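Side-chain contacts in acyl-CoA dehydrogenase domain protein Tcur3481 (Thermomonospora curvata, PDB 6WY9), which binds FAD and probably acts as an acyl-CoA dehydrogenase or a close relative of one: residues 138-142 and 143-147; 101-104 and 105-108. All coordinates share one frame; numbering follows the deposited sequence.

Contact 1. Residues 138-142 and 143-147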
loop_
_atom_site.group_PDB
_atom_site.type_symbol
_atom_site.label_atom_id
_atom_site.label_comp_id
_atom_site.label_asym_id
_atom_site.label_seq_id
_atom_site.Cartn_x
_atom_site.Cartn_y
_atom_site.Cartn_z
ATOM N N ALA B 138 29.826 27.275 11.111
ATOM C CA ALA B 138 30.094 28.633 10.647
ATOM C C ALA B 138 30.702 29.429 11.799
ATOM O O ALA B 138 30.100 29.499 12.878
ATOM C CB ALA B 138 28.805 29.296 10.135
ATOM N N VAL B 139 31.887 29.991 11.592
ATOM C CA VAL B 139 32.619 30.748 12.611
ATOM C C VAL B 139 32.648 32.217 12.192
ATOM O O VAL B 139 32.922 32.504 11.020
ATOM C CB VAL B 139 34.054 30.210 12.802
ATOM C CG1 VAL B 139 34.826 31.026 13.821
ATOM C CG2 VAL B 139 34.005 28.757 13.237
ATOM N N PRO B 140 32.363 33.161 13.105
ATOM C CA PRO B 140 32.462 34.591 12.766
ATOM C C PRO B 140 33.888 34.993 12.442
ATOM O O PRO B 140 34.835 34.535 13.075
ATOM C CB PRO B 140 31.989 35.299 14.040
ATOM C CG PRO B 140 31.156 34.292 14.740
ATOM C CD PRO B 140 31.779 32.955 14.441
ATOM N N ASP B 141 34.033 35.873 11.457
ATOM C CA ASP B 141 35.354 36.389 11.106
ATOM C C ASP B 141 35.148 37.809 10.582
ATOM O O ASP B 141 34.805 37.987 9.411
ATOM C CB ASP B 141 36.025 35.488 10.077
ATOM C CG ASP B 141 37.492 35.806 9.886
ATOM O OD1 ASP B 141 37.989 36.748 10.535
ATOM O OD2 ASP B 141 38.147 35.106 9.082
ATOM N N GLY B 142 35.347 38.802 11.451
ATOM C CA GLY B 142 34.960 40.155 11.095
ATOM C C GLY B 142 33.487 40.195 10.749
ATOM O O GLY B 142 32.654 39.550 11.398
ATOM N N ASP B 143 33.151 40.938 9.693
ATOM C CA ASP B 143 31.785 40.944 9.172
ATOM C C ASP B 143 31.496 39.758 8.249
ATOM O O ASP B 143 30.471 39.755 7.557
ATOM C CB ASP B 143 31.495 42.267 8.451
ATOM C CG ASP B 143 32.583 42.650 7.463
ATOM O OD1 ASP B 143 32.307 43.487 6.575
ATOM O OD2 ASP B 143 33.707 42.111 7.564
ATOM N N GLY B 144 32.367 38.752 8.233
ATOM C CA GLY B 144 32.121 37.562 7.451
ATOM C C GLY B 144 32.118 36.304 8.291
ATOM O O GLY B 144 31.985 36.349 9.522
ATOM N N TRP B 145 32.296 35.171 7.628
ATOM C CA TRP B 145 32.224 33.873 8.275
ATOM C C TRP B 145 33.253 32.953 7.644
ATOM O O TRP B 145 33.623 33.116 6.479
ATOM C CB TRP B 145 30.818 33.253 8.135
ATOM C CG TRP B 145 29.762 34.082 8.762
ATOM C CD1 TRP B 145 29.164 35.178 8.235
ATOM C CD2 TRP B 145 29.192 33.892 10.053
ATOM N NE1 TRP B 145 28.254 35.692 9.120
ATOM C CE2 TRP B 145 28.248 34.919 10.245
ATOM C CE3 TRP B 145 29.387 32.951 11.067
ATOM C CZ2 TRP B 145 27.506 35.046 11.416
ATOM C CZ3 TRP B 145 28.644 33.068 12.232
ATOM C CH2 TRP B 145 27.715 34.113 12.396
ATOM N N ARG B 146 33.692 31.960 8.418
ATOM C CA ARG B 146 34.418 30.834 7.850
ATOM C C ARG B 146 33.700 29.538 8.197
ATOM O O ARG B 146 33.303 29.330 9.352
ATOM C CB ARG B 146 35.864 30.826 8.332
ATOM C CG ARG B 146 36.597 32.034 7.844
ATOM C CD ARG B 146 38.065 31.949 8.110
ATOM N NE ARG B 146 38.749 33.149 7.647
ATOM C CZ ARG B 146 39.212 33.315 6.414
ATOM N NH1 ARG B 146 39.832 34.441 6.072
ATOM N NH2 ARG B 146 39.064 32.354 5.522
ATOM N N LEU B 147 33.538 28.687 7.177
ATOM C CA LEU B 147 32.790 27.441 7.217
ATOM C C LEU B 147 33.739 26.254 7.164
ATOM O O LEU B 147 34.651 26.208 6.328
ATOM C CB LEU B 147 31.824 27.328 6.021
ATOM C CG LEU B 147 30.924 28.529 5.689
ATOM C CD1 LEU B 147 29.991 28.247 4.515
ATOM C CD2 LEU B 147 30.136 28.976 6.921
#

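Contact 2. Residues 101-104 and 105-108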
loop_
_atom_site.group_PDB
_atom_site.type_symbol
_atom_site.label_atom_id
_atom_site.label_comp_id
_atom_site.label_asym_id
_atom_site.label_seq_id
_atom_site.Cartn_x
_atom_site.Cartn_y
_atom_site.Cartn_z
ATOM N N GLY B 101 18.874 38.021 0.602
ATOM C CA GLY B 101 20.236 38.468 0.412
ATOM C C GLY B 101 20.436 39.942 0.718
ATOM O O GLY B 101 19.477 40.701 0.837
ATOM N N THR B 102 21.706 40.319 0.875
ATOM C CA THR B 102 22.101 41.722 0.903
ATOM C C THR B 102 22.011 42.324 -0.501
ATOM O O THR B 102 21.872 41.617 -1.507
ATOM C CB THR B 102 23.535 41.886 1.413
ATOM O OG1 THR B 102 24.453 41.319 0.465
ATOM C CG2 THR B 102 23.723 41.209 2.768
ATOM N N ALA B 103 22.111 43.651 -0.558
ATOM C CA ALA B 103 22.210 44.338 -1.840
ATOM C C ALA B 103 23.350 43.766 -2.669
ATOM O O ALA B 103 23.170 43.436 -3.844
ATOM C CB ALA B 103 22.392 45.838 -1.620
ATOM N N GLU B 104 24.530 43.609 -2.060
ATOM C CA GLU B 104 25.668 43.020 -2.769
ATOM C C GLU B 104 25.330 41.649 -3.353
ATOM O O GLU B 104 25.700 41.345 -4.494
ATOM C CB GLU B 104 26.867 42.921 -1.825
ATOM C CG GLU B 104 28.187 42.576 -2.497
ATOM C CD GLU B 104 28.952 41.508 -1.739
ATOM O OE1 GLU B 104 28.785 40.314 -2.073
ATOM O OE2 GLU B 104 29.703 41.862 -0.802
ATOM N N GLN B 105 24.640 40.798 -2.584
ATOM C CA GLN B 105 24.277 39.478 -3.089
ATOM C C GLN B 105 23.243 39.569 -4.206
ATOM O O GLN B 105 23.362 38.867 -5.218
ATOM C CB GLN B 105 23.788 38.592 -1.942
ATOM C CG GLN B 105 24.893 38.365 -0.907
ATOM C CD GLN B 105 24.401 37.844 0.438
ATOM O OE1 GLN B 105 23.216 37.931 0.761
ATOM N NE2 GLN B 105 25.325 37.310 1.234
ATOM N N ARG B 106 22.241 40.447 -4.066
ATOM C CA ARG B 106 21.245 40.601 -5.133
ATOM C C ARG B 106 21.860 41.124 -6.430
ATOM O O ARG B 106 21.273 40.941 -7.505
ATOM C CB ARG B 106 20.112 41.532 -4.688
ATOM C CG ARG B 106 19.195 40.917 -3.623
ATOM C CD ARG B 106 18.018 41.839 -3.255
ATOM N NE ARG B 106 18.336 42.790 -2.187
ATOM C CZ ARG B 106 18.331 44.117 -2.308
ATOM N NH1 ARG B 106 18.020 44.689 -3.468
ATOM N NH2 ARG B 106 18.634 44.878 -1.262
ATOM N N ASP B 107 23.023 41.771 -6.363
ATOM C CA ASP B 107 23.684 42.161 -7.601
ATOM C C ASP B 107 24.138 40.968 -8.435
ATOM O O ASP B 107 24.482 41.148 -9.610
ATOM C CB ASP B 107 24.867 43.085 -7.293
ATOM C CG ASP B 107 24.414 44.485 -6.935
ATOM O OD1 ASP B 107 23.318 44.874 -7.389
ATOM O OD2 ASP B 107 25.141 45.192 -6.198
ATOM N N LEU B 108 24.117 39.749 -7.884
ATOM C CA LEU B 108 24.434 38.577 -8.695
ATOM C C LEU B 108 23.280 38.154 -9.607
ATOM O O LEU B 108 23.485 37.327 -10.510
ATOM C CB LEU B 108 24.836 37.397 -7.784
ATOM C CG LEU B 108 25.993 37.573 -6.785
ATOM C CD1 LEU B 108 26.128 36.320 -5.930
ATOM C CD2 LEU B 108 27.277 37.788 -7.525
#

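Contact 1. Residues 138-142 and 143-147
Strands 138-141 and 144-147 run antiparallel, their axes 144° apart in direction, and two hydrogen bonds join Val139 and Arg146: Val139 N to Arg146 O at 2.7 Å and Arg146 N to Val139 O at 2.8 Å. Asp141 and Gly144 form a second such pair, Gly144 N reaching Asp141 O at 2.8 Å. Between them lies a type II' turn with Gly142 at its first corner, where phi is positive (57°); this is a two-residue beta hairpin of the mixed sheet, flanked by strands 160-169 and 206-210. With Asp141 CG trans to the amide nitrogen (chi1 -168°), the carboxylate is placed where OD2 meets Arg146 NE in a salt bridge, unusually short at 2.5 Å and perhaps doubtful in its exact length. Arg146 NH2 is bound to Ala205 O, so NE and NH2 are each held by a different acceptor; a leucine here would probably leave the Asp141 carboxylate without its cationic mate. On the opposite face from Asp141 and Arg146, Ala138 CB presses against Leu147 CD2 at 3.5 Å, tighter than usual. Pro140 CA lies over one face of the Trp145 indole, near its rim, while Pro140 CG touches CZ3 of Trp145 at 3.8 Å. Phe176 meets the same indole edge-to-face.

Contact 2. Residues 101-104 and 105-108
Thr102 and Gln105 hold each other by two reciprocal bonds, a capping box at the N terminus of the short helix 103-106. Thr102, the N-cap, accepts from Gln105 N at OG1 (3.1 Å, N-H...O angle 160°), while the Gln105 side chain returns through OE1 to Thr102 N at 2.8 Å. The donor in this second bond stands above the carboxamide plane. The exchange fits the side-chain shapes: OG1 of Thr102 sits between the backbone N and the carbonyl carbon (chi1 67°), facing the first turn, and Gln105 reaches back with its chain extended beyond CG. This is the compact part. Gln105 is buried, its OE1 lies 3.0 Å from Gly101 CA, and its NE2 is bound to Ala210 O, while the side chain also rests on Ile97 of the preceding helix and on Leu211.

The other side is looser and largely exposed. Arg106 bends at its third torsion, bringing one guanidinium face over Ala103 CA, with NH2 3.7 Å from that atom. Asp107 N closes the turn on Ala103 O at 3.0 Å, with a weak second bond to Glu104 O.

The chemistry implies that one carboxamide does two jobs: OE1 satisfies an amide just before the helix and NE2 ties that helix start to the backbone at the end of strand 206-210.

How the contacts relate
From the N terminus, contact 2 comes first: helix 87-100 ends, and residues 101-108 turn at once into the short helix 103-106, a local closure of one helical turn. The chain then passes through helix 109-113 and strand 118-122 before contact 1 closes the tight hairpin of strands 137-141 and 144-154. The two are therefore in series, neither nesting nor crossing. The centres of contact 1 and contact 2 lie 18 Å apart, and the nearest atoms of contact 1 and contact 2 are about 8 Å apart, without touching. Strand 206-210 nevertheless links them: Ala210 receives Gln105 NE2 at its carbonyl oxygen and is touched by the Trp145 side chain, relating the helical N-terminal region to the beta sheet.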